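Side-chain contacts in ALDH21) (PDB 5MZ5), which oxidises succinic semialdehyde to succinate with NADP(+) as the electron acceptor, as a tetrameric moss member of the aldehyde dehydrogenase family: residues Ser183-Trp188 and Asp250-Asp255; Ile269-Lys274 and Ser487-Glu492; Glu430-Cys435 and Glu459-Gly464; Ile446-Lys449 and Lys453-Tyr456. One frame throughout, in Å; residues are numbered along the deposited sequence.

Contact 1 (Ser183-Trp188 and Asp250-Asp255)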
loop_
_atom_site.group_PDB
_atom_site.type_symbol
_atom_site.label_atom_id
_atom_site.label_comp_id
_atom_site.label_asym_id
_atom_site.label_seq_id
_atom_site.Cartn_x
_atom_site.Cartn_y
_atom_site.Cartn_z
ATOM N N SER A 183 -26.168 4.074 -10.875
ATOM C CA SER A 183 -27.014 5.178 -11.326
ATOM C C SER A 183 -26.112 6.425 -11.344
ATOM O O SER A 183 -25.497 6.760 -10.325
ATOM C CB SER A 183 -28.185 5.395 -10.376
ATOM O OG SER A 183 -28.896 6.540 -10.804
ATOM N N MET A 184 -26.008 7.084 -12.511
ATOM C CA MET A 184 -25.157 8.274 -12.684
ATOM C C MET A 184 -25.994 9.440 -13.117
ATOM O O MET A 184 -26.803 9.309 -14.035
ATOM C CB MET A 184 -24.026 8.041 -13.712
ATOM C CG MET A 184 -23.161 6.836 -13.423
ATOM S SD MET A 184 -22.031 6.530 -14.795
ATOM C CE MET A 184 -21.045 5.288 -14.085
ATOM N N VAL A 185 -25.823 10.574 -12.431
ATOM C CA VAL A 185 -26.508 11.832 -12.707
ATOM C C VAL A 185 -25.414 12.888 -12.774
ATOM O O VAL A 185 -24.712 13.123 -11.795
ATOM C CB VAL A 185 -27.634 12.154 -11.678
ATOM C CG1 VAL A 185 -28.346 13.464 -12.042
ATOM C CG2 VAL A 185 -28.653 10.994 -11.584
ATOM N N SER A 186 -25.218 13.461 -13.957
ATOM C CA SER A 186 -24.118 14.385 -14.225
ATOM C C SER A 186 -24.567 15.857 -14.433
ATOM O O SER A 186 -25.744 16.106 -14.673
ATOM C CB SER A 186 -23.295 13.869 -15.397
ATOM O OG SER A 186 -24.115 13.652 -16.531
ATOM N N PRO A 187 -23.638 16.844 -14.330
ATOM C CA PRO A 187 -24.049 18.253 -14.451
ATOM C C PRO A 187 -23.866 18.872 -15.848
ATOM O O PRO A 187 -23.399 18.214 -16.793
ATOM C CB PRO A 187 -23.140 18.932 -13.426
ATOM C CG PRO A 187 -21.834 18.176 -13.584
ATOM C CD PRO A 187 -22.191 16.751 -14.008
ATOM N N TRP A 188 -24.185 20.172 -15.949
ATOM C CA TRP A 188 -24.082 20.938 -17.173
ATOM C C TRP A 188 -22.800 21.778 -17.282
ATOM O O TRP A 188 -22.492 22.229 -18.386
ATOM C CB TRP A 188 -25.346 21.809 -17.393
ATOM C CG TRP A 188 -25.711 22.695 -16.235
ATOM C CD1 TRP A 188 -26.716 22.488 -15.334
ATOM C CD2 TRP A 188 -25.072 23.930 -15.851
ATOM N NE1 TRP A 188 -26.739 23.511 -14.406
ATOM C CE2 TRP A 188 -25.741 24.408 -14.698
ATOM C CE3 TRP A 188 -24.006 24.689 -16.377
ATOM C CZ2 TRP A 188 -25.383 25.613 -14.066
ATOM C CZ3 TRP A 188 -23.637 25.867 -15.737
ATOM C CH2 TRP A 188 -24.330 26.325 -14.605
ATOM N N ASP A 250 -36.845 10.671 -11.030
ATOM C CA ASP A 250 -36.821 10.020 -9.712
ATOM C C ASP A 250 -36.366 8.552 -9.730
ATOM O O ASP A 250 -35.824 8.083 -8.730
ATOM C CB ASP A 250 -38.185 10.157 -8.993
ATOM C CG ASP A 250 -38.087 9.907 -7.499
ATOM O OD1 ASP A 250 -37.205 10.516 -6.851
ATOM O OD2 ASP A 250 -38.869 9.073 -6.982
ATOM N N MET A 251 -36.540 7.848 -10.867
ATOM C CA MET A 251 -36.101 6.455 -11.051
ATOM C C MET A 251 -34.591 6.288 -10.770
ATOM O O MET A 251 -34.184 5.305 -10.155
ATOM C CB MET A 251 -36.440 5.965 -12.467
ATOM C CG MET A 251 -37.947 5.924 -12.753
ATOM S SD MET A 251 -38.322 5.229 -14.375
ATOM C CE MET A 251 -37.935 3.491 -14.076
ATOM N N PHE A 252 -33.789 7.307 -11.139
ATOM C CA PHE A 252 -32.348 7.348 -10.922
ATOM C C PHE A 252 -31.980 7.430 -9.440
ATOM O O PHE A 252 -30.871 7.032 -9.048
ATOM C CB PHE A 252 -31.733 8.507 -11.713
ATOM C CG PHE A 252 -31.644 8.175 -13.182
ATOM C CD1 PHE A 252 -32.732 8.397 -14.037
ATOM C CD2 PHE A 252 -30.489 7.608 -13.713
ATOM C CE1 PHE A 252 -32.656 8.059 -15.395
ATOM C CE2 PHE A 252 -30.417 7.271 -15.066
ATOM C CZ PHE A 252 -31.502 7.485 -15.893
ATOM N N THR A 253 -32.918 7.938 -8.616
ATOM C CA THR A 253 -32.722 8.073 -7.184
ATOM C C THR A 253 -33.167 6.826 -6.398
ATOM O O THR A 253 -32.380 6.263 -5.651
ATOM C CB THR A 253 -33.409 9.370 -6.690
ATOM O OG1 THR A 253 -32.747 10.473 -7.293
ATOM C CG2 THR A 253 -33.401 9.516 -5.161
ATOM N N VAL A 254 -34.422 6.424 -6.563
ATOM C CA VAL A 254 -35.110 5.417 -5.750
ATOM C C VAL A 254 -35.005 3.954 -6.212
ATOM O O VAL A 254 -35.223 3.058 -5.387
ATOM C CB VAL A 254 -36.603 5.811 -5.560
ATOM C CG1 VAL A 254 -36.720 7.234 -5.014
ATOM C CG2 VAL A 254 -37.414 5.651 -6.851
ATOM N N ASP A 255 -34.735 3.702 -7.498
ATOM C CA ASP A 255 -34.747 2.331 -8.010
ATOM C C ASP A 255 -33.796 1.388 -7.263
ATOM O O ASP A 255 -32.600 1.641 -7.163
ATOM C CB ASP A 255 -34.528 2.269 -9.525
ATOM C CG ASP A 255 -35.165 1.026 -10.095
ATOM O OD1 ASP A 255 -34.559 -0.048 -9.987
ATOM O OD2 ASP A 255 -36.296 1.117 -10.578
#
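Ser-183 and Phe-252 make the tightest meeting of strand 182-185 with helix 251-254. The hydroxyl OG of Ser-183 donates to the backbone O of Phe-252 at 2.7 Å, and it lies in the carbonyl plane on a lone pair, with a C=O...OG angle of 121°. Swung opposite the backbone N (chi1 175°), the same oxygen also comes to the edge of the Phe-252 ring, 3.5 Å from CD2. One residue pair thus supplies a polar grip and a packing contact. Beyond it, the CG2 methyl of Val-185 rests 4.0 Å from CB of Phe-252, so the root of the aromatic side chain is touched from two strand residues. Without the hydroxyl, as with an alanine here, the Phe-252 carbonyl would probably lose this donor and the ring edge its polar neighbour. Further out, Ser-183 and Val-185 pair through their backbones with strand 260-264, Met-184 pairs with strand 209-212, and Val-185 packs on Met-273. The Phe-252 side chain also approaches Lys-212; Lys-212, Ser-186 and Trp-188 are all NADP(+)-binding residues, though this chain is the apo form. These neighbours identify a central parallel strand of the Rossmann-type coenzyme domain, whose C-terminal end leads into the NADP(+) site.

Contact 2 (Ile269-Lys274 and Ser487-Glu492)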
loop_
_atom_site.group_PDB
_atom_site.type_symbol
_atom_site.label_atom_id
_atom_site.label_comp_id
_atom_site.label_asym_id
_atom_site.label_seq_id
_atom_site.Cartn_x
_atom_site.Cartn_y
_atom_site.Cartn_z
ATOM N N ILE A 269 -30.518 19.539 -4.289
ATOM C CA ILE A 269 -30.990 18.419 -5.108
ATOM C C ILE A 269 -30.275 17.139 -4.640
ATOM O O ILE A 269 -30.937 16.133 -4.380
ATOM C CB ILE A 269 -30.758 18.710 -6.634
ATOM C CG1 ILE A 269 -31.535 19.996 -7.121
ATOM C CG2 ILE A 269 -31.030 17.478 -7.527
ATOM C CD1 ILE A 269 -33.040 20.019 -6.989
ATOM N N GLY A 270 -28.950 17.214 -4.519
ATOM C CA GLY A 270 -28.093 16.099 -4.109
ATOM C C GLY A 270 -28.403 15.548 -2.736
ATOM O O GLY A 270 -28.618 14.345 -2.594
ATOM N N TRP A 271 -28.462 16.429 -1.722
ATOM C CA TRP A 271 -28.805 16.009 -0.360
ATOM C C TRP A 271 -30.174 15.348 -0.272
ATOM O O TRP A 271 -30.331 14.381 0.454
ATOM C CB TRP A 271 -28.662 17.170 0.650
ATOM C CG TRP A 271 -27.235 17.615 0.821
ATOM C CD1 TRP A 271 -26.728 18.860 0.579
ATOM C CD2 TRP A 271 -26.122 16.805 1.240
ATOM N NE1 TRP A 271 -25.391 18.894 0.874
ATOM C CE2 TRP A 271 -24.990 17.647 1.288
ATOM C CE3 TRP A 271 -25.981 15.454 1.613
ATOM C CZ2 TRP A 271 -23.733 17.187 1.703
ATOM C CZ3 TRP A 271 -24.734 14.996 2.014
ATOM C CH2 TRP A 271 -23.626 15.851 2.044
ATOM N N ASP A 272 -31.151 15.857 -1.033
ATOM C CA ASP A 272 -32.482 15.284 -1.093
ATOM C C ASP A 272 -32.465 13.891 -1.769
ATOM O O ASP A 272 -33.186 12.998 -1.341
ATOM C CB ASP A 272 -33.457 16.249 -1.798
ATOM C CG ASP A 272 -34.822 15.640 -1.965
ATOM O OD1 ASP A 272 -35.477 15.364 -0.927
ATOM O OD2 ASP A 272 -35.185 15.315 -3.119
ATOM N N MET A 273 -31.648 13.704 -2.810
ATOM C CA MET A 273 -31.493 12.387 -3.455
ATOM C C MET A 273 -30.865 11.369 -2.483
ATOM O O MET A 273 -31.331 10.222 -2.421
ATOM C CB MET A 273 -30.666 12.466 -4.741
ATOM C CG MET A 273 -31.411 13.095 -5.884
ATOM S SD MET A 273 -30.266 13.612 -7.169
ATOM C CE MET A 273 -29.864 12.033 -7.944
ATOM N N LYS A 274 -29.859 11.805 -1.694
ATOM C CA LYS A 274 -29.207 10.948 -0.683
ATOM C C LYS A 274 -30.248 10.482 0.351
ATOM O O LYS A 274 -30.303 9.288 0.650
ATOM C CB LYS A 274 -28.040 11.704 0.002
ATOM C CG LYS A 274 -27.262 10.861 1.016
ATOM C CD LYS A 274 -26.305 11.720 1.839
ATOM C CE LYS A 274 -25.522 10.942 2.890
ATOM N NZ LYS A 274 -26.332 10.621 4.099
ATOM N N SER A 487 -20.456 20.397 0.625
ATOM C CA SER A 487 -19.800 20.112 -0.658
ATOM C C SER A 487 -19.926 18.644 -1.118
ATOM O O SER A 487 -19.641 18.343 -2.267
ATOM C CB SER A 487 -18.354 20.583 -0.645
ATOM O OG SER A 487 -18.388 21.999 -0.581
ATOM N N GLY A 488 -20.426 17.777 -0.253
ATOM C CA GLY A 488 -20.719 16.389 -0.607
ATOM C C GLY A 488 -20.152 15.339 0.318
ATOM O O GLY A 488 -19.797 15.632 1.462
ATOM N N ILE A 489 -20.101 14.105 -0.183
ATOM C CA ILE A 489 -19.551 12.921 0.492
ATOM C C ILE A 489 -18.757 12.080 -0.502
ATOM O O ILE A 489 -19.184 11.901 -1.654
ATOM C CB ILE A 489 -20.589 12.077 1.297
ATOM C CG1 ILE A 489 -21.840 11.727 0.470
ATOM C CG2 ILE A 489 -20.990 12.760 2.631
ATOM C CD1 ILE A 489 -22.440 10.423 0.888
ATOM N N GLN A 490 -17.613 11.531 -0.032
ATOM C CA GLN A 490 -16.674 10.685 -0.792
ATOM C C GLN A 490 -15.843 11.481 -1.801
ATOM O O GLN A 490 -15.889 12.714 -1.837
ATOM C CB GLN A 490 -17.352 9.460 -1.456
ATOM C CG GLN A 490 -18.354 8.691 -0.567
ATOM C CD GLN A 490 -17.778 8.161 0.727
ATOM O OE1 GLN A 490 -18.489 8.046 1.733
ATOM N NE2 GLN A 490 -16.501 7.777 0.741
ATOM N N ARG A 491 -15.025 10.772 -2.568
ATOM C CA ARG A 491 -14.108 11.393 -3.497
ATOM C C ARG A 491 -14.187 10.804 -4.886
ATOM O O ARG A 491 -14.349 9.592 -5.061
ATOM C CB ARG A 491 -12.632 11.264 -2.999
ATOM C CG ARG A 491 -12.320 11.873 -1.646
ATOM C CD ARG A 491 -12.363 13.399 -1.667
ATOM N NE ARG A 491 -12.097 13.942 -0.344
ATOM C CZ ARG A 491 -13.027 14.132 0.581
ATOM N NH1 ARG A 491 -14.300 13.868 0.314
ATOM N NH2 ARG A 491 -12.695 14.606 1.773
ATOM N N GLU A 492 -13.993 11.682 -5.862
ATOM C CA GLU A 492 -13.799 11.349 -7.258
ATOM C C GLU A 492 -12.305 11.561 -7.528
ATOM O O GLU A 492 -11.535 11.813 -6.600
ATOM C CB GLU A 492 -14.764 12.066 -8.205
ATOM C CG GLU A 492 -16.154 11.453 -8.125
ATOM C CD GLU A 492 -17.167 11.817 -9.200
ATOM O OE1 GLU A 492 -18.270 11.236 -9.170
ATOM O OE2 GLU A 492 -16.857 12.631 -10.098
#
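Trp-271 turns the benzo end of its indole to Gly-488, while Lys-274, one helical turn later, lays its aliphatic chain across Ile-489. The Trp-271 atom CZ2 is 3.9 Å from CA of Gly-488, and CH2 lies 3.9 Å from O of the same glycine, obliquely to the ring. At the ring edge, near its plane, the CG2 methyl of Ile-489 meets CH2 of Trp-271 at 4.1 Å. The Lys-274 and Ile-489 side chains cross at about a right angle, CE of the lysine approaching CD1 of the isoleucine to 3.7 Å. Lys-274 gets there with CG anti to its backbone N (chi1 -177°) and runs extended to CE, then bends at chi4 (-77°), which turns NZ aside. That ammonium is held by the carbonyl oxygens of Gly-278 and Lys-280 of the second subunit. Lys-279 of that subunit adds a cation-pi contact to Trp-271 and packs on Ile-489. Within the chain, helix and strand therefore meet by van der Waals contact, mostly of carbon atoms, while the ammonium finds hydrogen-bond acceptors in the second subunit, which probably offsets the cost of its partial burial; one lysine serves both packing within the chain and polar bonding between chains.

Contact 3 (Glu430-Cys435 and Glu459-Gly464)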
loop_
_atom_site.group_PDB
_atom_site.type_symbol
_atom_site.label_atom_id
_atom_site.label_comp_id
_atom_site.label_asym_id
_atom_site.label_seq_id
_atom_site.Cartn_x
_atom_site.Cartn_y
_atom_site.Cartn_z
ATOM N N GLU A 430 -6.517 34.053 11.708
ATOM C CA GLU A 430 -7.844 34.629 11.495
ATOM C C GLU A 430 -8.293 34.471 10.058
ATOM O O GLU A 430 -9.473 34.232 9.829
ATOM C CB GLU A 430 -7.891 36.105 11.930
ATOM C CG GLU A 430 -7.983 36.291 13.437
ATOM C CD GLU A 430 -9.213 35.729 14.127
ATOM O OE1 GLU A 430 -10.343 35.939 13.627
ATOM O OE2 GLU A 430 -9.044 35.086 15.187
ATOM N N ALA A 431 -7.362 34.600 9.090
ATOM C CA ALA A 431 -7.654 34.414 7.669
ATOM C C ALA A 431 -8.090 32.953 7.423
ATOM O O ALA A 431 -9.062 32.741 6.701
ATOM C CB ALA A 431 -6.433 34.758 6.816
ATOM N N VAL A 432 -7.388 31.960 8.055
ATOM C CA VAL A 432 -7.697 30.528 7.950
ATOM C C VAL A 432 -9.102 30.261 8.526
ATOM O O VAL A 432 -9.901 29.563 7.899
ATOM C CB VAL A 432 -6.609 29.626 8.611
ATOM C CG1 VAL A 432 -7.023 28.146 8.594
ATOM C CG2 VAL A 432 -5.249 29.813 7.935
ATOM N N LYS A 433 -9.390 30.843 9.703
ATOM C CA LYS A 433 -10.673 30.759 10.383
ATOM C C LYS A 433 -11.792 31.339 9.473
ATOM O O LYS A 433 -12.865 30.741 9.359
ATOM C CB LYS A 433 -10.608 31.502 11.732
ATOM C CG LYS A 433 -11.855 31.312 12.590
ATOM C CD LYS A 433 -11.786 32.090 13.897
ATOM C CE LYS A 433 -13.060 31.913 14.678
ATOM N NZ LYS A 433 -12.990 32.608 15.993
ATOM N N GLU A 434 -11.513 32.458 8.783
ATOM C CA GLU A 434 -12.474 33.064 7.876
ATOM C C GLU A 434 -12.691 32.228 6.605
ATOM O O GLU A 434 -13.809 32.190 6.085
ATOM C CB GLU A 434 -12.121 34.532 7.563
ATOM C CG GLU A 434 -13.280 35.332 6.994
ATOM C CD GLU A 434 -14.614 35.294 7.721
ATOM O OE1 GLU A 434 -14.647 34.996 8.939
ATOM O OE2 GLU A 434 -15.634 35.599 7.067
ATOM N N CYS A 435 -11.628 31.546 6.119
ATOM C CA CYS A 435 -11.712 30.617 4.981
ATOM C C CYS A 435 -12.709 29.509 5.306
ATOM O O CYS A 435 -13.497 29.122 4.444
ATOM C CB CYS A 435 -10.338 30.033 4.658
ATOM S SG CYS A 435 -9.277 31.156 3.733
ATOM N N GLU A 459 -3.388 21.512 7.682
ATOM C CA GLU A 459 -3.955 20.965 8.900
ATOM C C GLU A 459 -5.336 21.525 9.293
ATOM O O GLU A 459 -6.189 20.752 9.732
ATOM C CB GLU A 459 -2.968 21.196 10.051
ATOM C CG GLU A 459 -2.987 20.118 11.122
ATOM C CD GLU A 459 -2.683 18.687 10.704
ATOM O OE1 GLU A 459 -3.190 17.776 11.397
ATOM O OE2 GLU A 459 -1.965 18.468 9.697
ATOM N N HIS A 460 -5.545 22.847 9.167
ATOM C CA HIS A 460 -6.752 23.490 9.684
ATOM C C HIS A 460 -7.824 23.875 8.670
ATOM O O HIS A 460 -8.962 24.111 9.100
ATOM C CB HIS A 460 -6.361 24.717 10.527
ATOM C CG HIS A 460 -5.595 24.308 11.744
ATOM N ND1 HIS A 460 -4.209 24.335 11.768
ATOM C CD2 HIS A 460 -6.038 23.719 12.879
ATOM C CE1 HIS A 460 -3.861 23.833 12.939
ATOM N NE2 HIS A 460 -4.926 23.452 13.642
ATOM N N MET A 461 -7.514 23.915 7.353
ATOM C CA MET A 461 -8.562 24.238 6.373
ATOM C C MET A 461 -9.535 23.049 6.224
ATOM O O MET A 461 -9.105 21.935 5.943
ATOM C CB MET A 461 -7.978 24.678 5.033
ATOM C CG MET A 461 -7.428 26.084 5.076
ATOM S SD MET A 461 -6.492 26.440 3.572
ATOM C CE MET A 461 -6.611 28.191 3.560
ATOM N N GLU A 462 -10.826 23.295 6.465
ATOM C CA GLU A 462 -11.912 22.314 6.464
ATOM C C GLU A 462 -12.422 22.025 5.076
ATOM O O GLU A 462 -13.567 22.346 4.741
ATOM C CB GLU A 462 -13.038 22.777 7.407
ATOM C CG GLU A 462 -12.607 22.807 8.861
ATOM C CD GLU A 462 -13.465 23.623 9.813
ATOM O OE1 GLU A 462 -14.441 24.272 9.369
ATOM O OE2 GLU A 462 -13.111 23.658 11.011
ATOM N N VAL A 463 -11.548 21.427 4.254
ATOM C CA VAL A 463 -11.794 21.133 2.840
ATOM C C VAL A 463 -11.255 19.750 2.486
ATOM O O VAL A 463 -10.507 19.168 3.278
ATOM C CB VAL A 463 -11.124 22.234 1.928
ATOM C CG1 VAL A 463 -11.812 23.593 2.076
ATOM C CG2 VAL A 463 -9.625 22.349 2.201
ATOM N N GLY A 464 -11.575 19.280 1.276
ATOM C CA GLY A 464 -11.016 18.045 0.713
ATOM C C GLY A 464 -9.644 18.253 0.059
ATOM O O GLY A 464 -8.836 17.330 -0.025
#
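Val-432, Cys-435, His-460 and Met-461 carry this contact, which consists of van der Waals packing between helix 428-435 and the end of helix 451-460. The hydrocarbon contacts centre on CG1 of Val-432. This methyl, which a chi1 of 175° sets trans to the backbone N, touches CB of His-460 at 4.0 Å and CG of Met-461 at 4.1 Å, bridging the last helical residue and the first to leave helical geometry. The Val-432 and Met-461 side chains cross at about a right angle, whereas Val-432 meets His-460 obliquely. Sulfur enters through Cys-435: its SG lies 4.0 Å from the terminal CE methyl of Met-461. The methionine is extended beyond CG (chi2 170°, chi3 156°), which carries CE forward, so that one side chain spans a helical turn, its CG beside Val-432 and its CE beside Cys-435.

Polar bonds lie at the margin of the packed patch. The imidazole of His-460 leads away from Val-432, and its ND1 is hydrogen-bonded to the backbone O of Tyr-456, a turn earlier. Asn-436, directly after the first helix, clasps the backbone on both sides of Met-461 with its side-chain amide: ND2 to O of His-460, OD1 to N of Glu-462. Glu-462 is the centre of an inverse gamma turn that redirects the chain.

The apolar group rests on strand 290-294, whose Ile-293 is touched by Val-432, Cys-435 and Met-461, and Met-461 also packs on Ser-444 of strand 443-447. The C-terminal end of helix 451-460, and Met-461 just beyond it, thus meet helix 428-435 over two neighbouring strands of one sheet, and Gly-464 leads onward into strand 465-468.

Contact 4 (Ile446-Lys449 and Lys453-Tyr456)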
loop_
_atom_site.group_PDB
_atom_site.type_symbol
_atom_site.label_atom_id
_atom_site.label_comp_id
_atom_site.label_asym_id
_atom_site.label_seq_id
_atom_site.Cartn_x
_atom_site.Cartn_y
_atom_site.Cartn_z
ATOM N N ILE A 446 -3.849 28.792 -1.008
ATOM C CA ILE A 446 -2.935 29.564 -0.163
ATOM C C ILE A 446 -1.616 29.892 -0.896
ATOM O O ILE A 446 -0.909 28.982 -1.336
ATOM C CB ILE A 446 -2.679 28.926 1.253
ATOM C CG1 ILE A 446 -1.655 29.781 2.056
ATOM C CG2 ILE A 446 -2.246 27.439 1.168
ATOM C CD1 ILE A 446 -1.399 29.407 3.440
ATOM N N PHE A 447 -1.275 31.181 -0.982
ATOM C CA PHE A 447 0.015 31.627 -1.531
ATOM C C PHE A 447 0.891 32.004 -0.346
ATOM O O PHE A 447 0.551 32.921 0.405
ATOM C CB PHE A 447 -0.127 32.810 -2.508
ATOM C CG PHE A 447 -0.603 32.409 -3.878
ATOM C CD1 PHE A 447 -1.966 32.292 -4.152
ATOM C CD2 PHE A 447 0.307 32.158 -4.902
ATOM C CE1 PHE A 447 -2.408 31.936 -5.425
ATOM C CE2 PHE A 447 -0.137 31.794 -6.177
ATOM C CZ PHE A 447 -1.492 31.694 -6.431
ATOM N N THR A 448 1.992 31.257 -0.154
ATOM C CA THR A 448 2.910 31.472 0.972
ATOM C C THR A 448 4.298 30.937 0.669
ATOM O O THR A 448 4.434 29.930 -0.031
ATOM C CB THR A 448 2.335 30.875 2.306
ATOM O OG1 THR A 448 3.235 31.145 3.385
ATOM C CG2 THR A 448 2.103 29.363 2.242
ATOM N N LYS A 449 5.317 31.595 1.234
ATOM C CA LYS A 449 6.710 31.168 1.150
ATOM C C LYS A 449 7.104 30.539 2.499
ATOM O O LYS A 449 8.222 30.039 2.655
ATOM C CB LYS A 449 7.625 32.368 0.870
ATOM C CG LYS A 449 7.513 32.948 -0.518
ATOM C CD LYS A 449 8.265 34.270 -0.563
ATOM C CE LYS A 449 8.190 34.903 -1.922
ATOM N NZ LYS A 449 8.908 36.209 -1.974
ATOM N N LYS A 453 3.202 28.123 7.773
ATOM C CA LYS A 453 1.888 28.629 7.325
ATOM C C LYS A 453 1.260 27.666 6.319
ATOM O O LYS A 453 0.061 27.417 6.386
ATOM C CB LYS A 453 2.020 30.034 6.726
ATOM C CG LYS A 453 2.296 31.091 7.775
ATOM C CD LYS A 453 2.323 32.482 7.198
ATOM C CE LYS A 453 2.504 33.494 8.297
ATOM N NZ LYS A 453 2.878 34.828 7.761
ATOM N N ALA A 454 2.096 27.094 5.413
ATOM C CA ALA A 454 1.681 26.120 4.398
ATOM C C ALA A 454 1.077 24.876 5.068
ATOM O O ALA A 454 -0.046 24.478 4.735
ATOM C CB ALA A 454 2.877 25.733 3.526
ATOM N N PHE A 455 1.800 24.305 6.052
ATOM C CA PHE A 455 1.355 23.104 6.744
ATOM C C PHE A 455 0.281 23.378 7.804
ATOM O O PHE A 455 -0.505 22.482 8.087
ATOM C CB PHE A 455 2.548 22.299 7.297
ATOM C CG PHE A 455 3.196 21.536 6.156
ATOM C CD1 PHE A 455 4.223 22.108 5.408
ATOM C CD2 PHE A 455 2.705 20.287 5.760
ATOM C CE1 PHE A 455 4.780 21.429 4.321
ATOM C CE2 PHE A 455 3.268 19.609 4.672
ATOM C CZ PHE A 455 4.298 20.187 3.958
ATOM N N TYR A 456 0.209 24.604 8.349
ATOM C CA TYR A 456 -0.852 25.000 9.289
ATOM C C TYR A 456 -2.159 25.022 8.484
ATOM O O TYR A 456 -3.172 24.490 8.943
ATOM C CB TYR A 456 -0.563 26.383 9.938
ATOM C CG TYR A 456 -1.670 26.871 10.852
ATOM C CD1 TYR A 456 -2.796 27.515 10.339
ATOM C CD2 TYR A 456 -1.623 26.637 12.222
ATOM C CE1 TYR A 456 -3.842 27.922 11.170
ATOM C CE2 TYR A 456 -2.650 27.069 13.067
ATOM C CZ TYR A 456 -3.762 27.700 12.532
ATOM O OH TYR A 456 -4.789 28.106 13.352
#
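Thr-448, Lys-453 and Ala-454 bury the most surface here, and the threonine uses its two branches on different partners. Its OG1, anti to the backbone N (chi1 -178°), lies 3.7 Å from CB and 4.1 Å from CD of Lys-453. Its CG2 methyl occupies the site between the backbone N and the carbonyl carbon, and from there approaches Ala-454, the helix residue after Lys-453: it is 3.9 Å from N of Ala-454 and also 3.9 Å from the CB methyl of that alanine. The Thr-448 and Lys-453 side chains run obliquely to each other.

Lys-453 begins toward the strand but its end departs. The chain is extended beyond CG (chi2 -176°, chi3 176°), which takes NZ to a salt bridge with Asp-295, and CB and CD are what meet OG1 of the threonine. Two residues before Thr-448, in strand 443-447, the CD1 methyl of Ile-446 lies 3.8 Å from the backbone O of Lys-453. Ala-454 also packs on Leu-468 and on Leu-451 of the third subunit.

OG1 of Thr-448 has a polar partner as well, the backbone N of Asp-450, a bond within the short connection from strand 443-447 to helix 451-460. A valine here would probably leave the Asp-450 amide without this acceptor and the turn freer to shift.

The contact thus joins the first strand and the helix of a beta-alpha-beta unit by van der Waals contact, in which OG1 and a backbone O also take part, while OG1 bonds to N of Asp-450 and NZ to Asp-295, outside the two segments.

In the fold
From the N terminus, contact 1 closes first, joining strand 182-185 to helix 251-254 across 61 intervening residues, and it is complete before contact 2 begins. Contact 2 opens on helix 267-276 and closes only at strand 488-489, enclosing 212 residues. Contact 3 falls within that long excursion, and contact 4 lies in turn within contact 3, so the last three are nested and none cross. Contacts 1 and 2 reach the same coenzyme-domain sheet and touch where Val-185 and Thr-253 meet Met-273. Contacts 3 and 4 share helix 451-460, with Val-432 against Tyr-456, and lie on the eight-stranded sheet that holds strands 290-294 and 443-447. Arg-491 packing on Gly-464 links contacts 2 and 3.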